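Local structure of Two-component system sensor histidine kinase (Bacteroides thetaiotaomicron, 3OTT) at residues B[385-388]-B[393-396]; B[522-525]-B[529-532]. The protein is probably a saccharide-sensing receptor histidine kinase, of which this chain is the extracellular part, built of two beta-propellers followed by a beta-sandwich domain. All coordinates share one frame; numbering follows the deposited sequence.

Contact 1 (B[385-388]-B[393-396])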
loop_
_atom_site.group_PDB
_atom_site.type_symbol
_atom_site.label_atom_id
_atom_site.label_comp_id
_atom_site.label_asym_id
_atom_site.label_seq_id
_atom_site.Cartn_x
_atom_site.Cartn_y
_atom_site.Cartn_z
ATOM N N GLN B 385 9.254 32.517 1.916
ATOM C CA GLN B 385 10.048 31.422 1.400
ATOM C C GLN B 385 10.048 30.286 2.464
ATOM O O GLN B 385 10.193 30.521 3.667
ATOM C CB GLN B 385 11.472 31.894 1.116
ATOM C CG GLN B 385 11.671 32.999 0.026
ATOM C CD GLN B 385 11.520 32.442 -1.371
ATOM O OE1 GLN B 385 12.178 31.459 -1.743
ATOM N NE2 GLN B 385 10.620 33.035 -2.146
ATOM N N LEU B 386 9.929 29.050 1.992
ATOM C CA LEU B 386 9.800 27.903 2.846
ATOM C C LEU B 386 11.217 27.308 3.120
ATOM O O LEU B 386 11.899 26.928 2.174
ATOM C CB LEU B 386 8.919 26.882 2.132
ATOM C CG LEU B 386 8.274 25.760 2.981
ATOM C CD1 LEU B 386 9.218 24.696 3.275
ATOM C CD2 LEU B 386 7.686 26.270 4.291
ATOM N N TRP B 387 11.628 27.252 4.385
ATOM C CA TRP B 387 12.890 26.626 4.743
ATOM C C TRP B 387 12.737 25.328 5.596
ATOM O O TRP B 387 11.814 25.226 6.394
ATOM C CB TRP B 387 13.754 27.573 5.522
ATOM C CG TRP B 387 14.123 28.859 4.751
ATOM C CD1 TRP B 387 13.404 29.998 4.716
ATOM C CD2 TRP B 387 15.322 29.120 4.014
ATOM N NE1 TRP B 387 14.040 30.942 3.989
ATOM C CE2 TRP B 387 15.232 30.440 3.546
ATOM C CE3 TRP B 387 16.471 28.377 3.724
ATOM C CZ2 TRP B 387 16.224 31.031 2.791
ATOM C CZ3 TRP B 387 17.452 28.947 2.981
ATOM C CH2 TRP B 387 17.330 30.270 2.510
ATOM N N ILE B 388 13.637 24.353 5.429
ATOM C CA ILE B 388 13.572 23.172 6.285
ATOM C C ILE B 388 14.961 22.926 6.889
ATOM O O ILE B 388 15.999 23.191 6.219
ATOM C CB ILE B 388 12.985 21.914 5.569
ATOM C CG1 ILE B 388 13.797 21.613 4.328
ATOM C CG2 ILE B 388 11.436 22.107 5.133
ATOM C CD1 ILE B 388 13.643 20.135 3.872
ATOM N N SER B 393 21.814 19.368 6.342
ATOM C CA SER B 393 21.885 20.828 6.253
ATOM C C SER B 393 20.501 21.442 5.956
ATOM O O SER B 393 19.482 20.767 6.120
ATOM C CB SER B 393 22.984 21.289 5.260
ATOM O OG SER B 393 23.183 22.715 5.308
ATOM N N ILE B 394 20.473 22.721 5.562
ATOM C CA ILE B 394 19.254 23.443 5.357
ATOM C C ILE B 394 18.868 23.485 3.880
ATOM O O ILE B 394 19.711 23.485 3.002
ATOM C CB ILE B 394 19.342 24.867 5.939
ATOM C CG1 ILE B 394 20.496 25.686 5.341
ATOM C CG2 ILE B 394 19.587 24.791 7.400
ATOM C CD1 ILE B 394 20.229 27.222 5.443
ATOM N N ASN B 395 17.579 23.494 3.612
ATOM C CA ASN B 395 17.106 23.620 2.247
ATOM C C ASN B 395 16.025 24.687 2.130
ATOM O O ASN B 395 15.291 24.943 3.093
ATOM C CB ASN B 395 16.505 22.308 1.797
ATOM C CG ASN B 395 17.511 21.171 1.737
ATOM O OD1 ASN B 395 18.068 20.917 0.703
ATOM N ND2 ASN B 395 17.689 20.452 2.837
ATOM N N ARG B 396 15.908 25.267 0.926
ATOM C CA ARG B 396 14.873 26.213 0.611
ATOM C C ARG B 396 13.980 25.639 -0.496
ATOM O O ARG B 396 14.497 25.117 -1.474
ATOM C CB ARG B 396 15.515 27.518 0.119
ATOM C CG ARG B 396 14.517 28.569 -0.424
ATOM C CD ARG B 396 15.158 29.971 -0.727
ATOM N NE ARG B 396 16.003 29.940 -1.919
ATOM C CZ ARG B 396 15.538 29.852 -3.176
ATOM N NH1 ARG B 396 14.237 29.808 -3.416
ATOM N NH2 ARG B 396 16.374 29.795 -4.193
#

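Contact 2 (B[522-525]-B[529-532])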
loop_
_atom_site.group_PDB
_atom_site.type_symbol
_atom_site.label_atom_id
_atom_site.label_comp_id
_atom_site.label_asym_id
_atom_site.label_seq_id
_atom_site.Cartn_x
_atom_site.Cartn_y
_atom_site.Cartn_z
ATOM N N LEU B 522 11.391 24.562 24.192
ATOM C CA LEU B 522 11.258 26.011 24.303
ATOM C C LEU B 522 10.302 26.612 23.263
ATOM O O LEU B 522 10.282 26.176 22.143
ATOM C CB LEU B 522 12.635 26.642 24.204
ATOM C CG LEU B 522 13.082 28.059 24.593
ATOM C CD1 LEU B 522 13.410 28.829 23.385
ATOM C CD2 LEU B 522 12.268 28.880 25.603
ATOM N N LEU B 523 9.511 27.600 23.685
ATOM C CA LEU B 523 8.565 28.305 22.836
ATOM C C LEU B 523 8.205 29.694 23.384
ATOM O O LEU B 523 8.398 29.973 24.574
ATOM C CB LEU B 523 7.317 27.454 22.524
ATOM C CG LEU B 523 6.090 27.162 23.397
ATOM C CD1 LEU B 523 5.293 28.446 23.808
ATOM C CD2 LEU B 523 5.110 26.251 22.648
ATOM N N CYS B 524 7.736 30.562 22.483
ATOM C CA CYS B 524 7.252 31.908 22.830
ATOM C C CYS B 524 5.808 32.018 22.385
ATOM O O CYS B 524 5.476 31.608 21.276
ATOM C CB CYS B 524 8.052 32.999 22.129
ATOM S SG CYS B 524 7.734 34.757 22.733
ATOM N N ASP B 525 4.957 32.558 23.262
ATOM C CA ASP B 525 3.528 32.634 22.997
ATOM C C ASP B 525 3.203 34.019 22.432
ATOM O O ASP B 525 4.078 34.900 22.403
ATOM C CB ASP B 525 2.716 32.203 24.245
ATOM C CG ASP B 525 2.663 33.248 25.369
ATOM O OD1 ASP B 525 3.108 34.420 25.243
ATOM O OD2 ASP B 525 2.075 32.915 26.416
ATOM N N LEU B 529 5.490 35.685 26.163
ATOM C CA LEU B 529 6.095 34.991 27.326
ATOM C C LEU B 529 6.759 33.744 26.830
ATOM O O LEU B 529 6.332 33.213 25.823
ATOM C CB LEU B 529 5.080 34.697 28.425
ATOM C CG LEU B 529 4.569 36.011 29.042
ATOM C CD1 LEU B 529 3.092 36.021 29.284
ATOM C CD2 LEU B 529 5.281 36.268 30.294
ATOM N N LEU B 530 7.829 33.298 27.485
ATOM C CA LEU B 530 8.528 32.054 27.073
ATOM C C LEU B 530 8.078 30.863 27.865
ATOM O O LEU B 530 7.959 30.928 29.070
ATOM C CB LEU B 530 10.023 32.175 27.295
ATOM C CG LEU B 530 10.990 32.679 26.233
ATOM C CD1 LEU B 530 10.321 33.628 25.338
ATOM C CD2 LEU B 530 12.172 33.344 26.894
ATOM N N TRP B 531 7.948 29.733 27.204
ATOM C CA TRP B 531 7.602 28.494 27.876
ATOM C C TRP B 531 8.754 27.505 27.718
ATOM O O TRP B 531 9.194 27.214 26.564
ATOM C CB TRP B 531 6.285 27.951 27.295
ATOM C CG TRP B 531 5.109 28.837 27.648
ATOM C CD1 TRP B 531 4.740 29.957 27.025
ATOM C CD2 TRP B 531 4.214 28.673 28.756
ATOM N NE1 TRP B 531 3.629 30.523 27.641
ATOM C CE2 TRP B 531 3.296 29.748 28.716
ATOM C CE3 TRP B 531 4.098 27.710 29.781
ATOM C CZ2 TRP B 531 2.237 29.877 29.635
ATOM C CZ3 TRP B 531 3.076 27.838 30.694
ATOM C CH2 TRP B 531 2.147 28.915 30.621
ATOM N N VAL B 532 9.258 27.015 28.861
ATOM C CA VAL B 532 10.309 26.003 28.894
ATOM C C VAL B 532 9.767 24.652 29.416
ATOM O O VAL B 532 9.080 24.567 30.443
ATOM C CB VAL B 532 11.535 26.451 29.758
ATOM C CG1 VAL B 532 12.758 25.433 29.601
ATOM C CG2 VAL B 532 12.025 27.864 29.370
#

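Contact 1 (B[385-388]-B[393-396])
Asn395 O is gripped twice from the neighbouring strand: Ile388 N donates a nearly straight hydrogen bond of 2.9 Å to it, and Trp387 CA leans its hydrogen toward the same oxygen at 3.4 Å. Asn395 N returns a bond to Ile388 O at 3.1 Å, closing the small ring of this antiparallel hydrogen-bonded pair. The two strands are the second and third of a propeller blade, and one residue along them Trp387 and Arg396 form a non-hydrogen-bonded pair with side chains on the same face.

There the aliphatic part of Arg396 crosses the indole. Its CB sits over one face of the Trp387 six-membered ring, 3.9 Å from the centroid, in a CH-pi contact. With CG anti to the backbone N (chi1 173°) the chain runs on over the ring, CD lying 3.8 Å from Trp387 CZ2, and a bend at chi3 then swings the guanidinium off the ring, so that its plane stands steeply to the indole rather than stacking on it. Its NH1 bonds Gln385 OE1 at 3.1 Å, a bent bond (135° at the hydrogen), while NE is taken by Tyr407 OH on the following strand. Beyond the ring's CZ3, Ile394 CD1 makes an apolar contact, and helix 446-451 covers Trp387 and Ile394 with Leu449. With an alanine in place of Arg396, Gln385 OE1 and Tyr407 OH would probably lose their shared guanidinium partner and the indole its cover by CD.

On the face of the sheet opposite Trp387 and Arg396, Ile388 CG1 packs against Asn395 CB, 3.8 Å away. The indole NE1 is bound by Asp381, whose other carboxylate oxygen takes Gln385 N. Tryptophan and arginine thus combine an apolar overlap with polar ends tied to separate partners, which should fix the orientation of both.

Contact 2 (B[522-525]-B[529-532])
The hairpin formed by the first two strands of a propeller blade, 519-524 and 530-534, is closed at its turn by Asp525, whose carboxylate reaches back across to the second strand. Leu529 N donates to Asp525 OD1 at 2.8 Å, and Trp531 NE1 to Asp525 OD2 at 3.1 Å. The indole N-H points almost straight at its acceptor (170°), and OD2 lies close to the ring plane; both donors, however, meet their oxygens from well out of the carboxylate plane. Having CG between the backbone N and the carbonyl carbon (chi1 76°) brings the carboxylate to the indole edge. Asp525 N adds a backbone bond to Leu529 O.

Further along, Leu523 and Trp531 form the hydrogen-bonded pair, with Trp531 N to Leu523 O at 2.7 Å. Their side chains run alongside each other in the same direction, Leu523 CD1 coming 3.6 Å from Trp531 CD1, and this face packs on Met564 of the next blade. The opposite face carries Leu522 CD2 against Val532 CG2 at 3.9 Å and Cys524 SG against Leu530 CD1 at 3.8 Å, with Ile478 of the preceding blade touching Leu522 and Cys524.

Asp525 OD2 also forms a salt bridge with Arg584, so this buried carboxylate is compensated by a positive charge and two N-H groups, which probably keeps it ionised and the indole fixed in rotation.

In the fold
Both contacts lie in the second propeller of the chain, their centres 23 Å apart and their nearest atoms about 16 Å apart, without touching. Contact 1 comes first, joining the second and third strands of the blade 375-410; the blades 421-463 and 474-508 follow before contact 2, which joins the first two strands of the blade 519-552. The two sites share a pattern: an aspartate before the second strand, Asp381 or Asp525, holds a backbone N-H and the indole NE1 of that strand's tryptophan, Trp387 or Trp531. Such recurrence fits the repeated blades of a propeller, the same Asp-Trp bridge closing a hairpin in at least two of them.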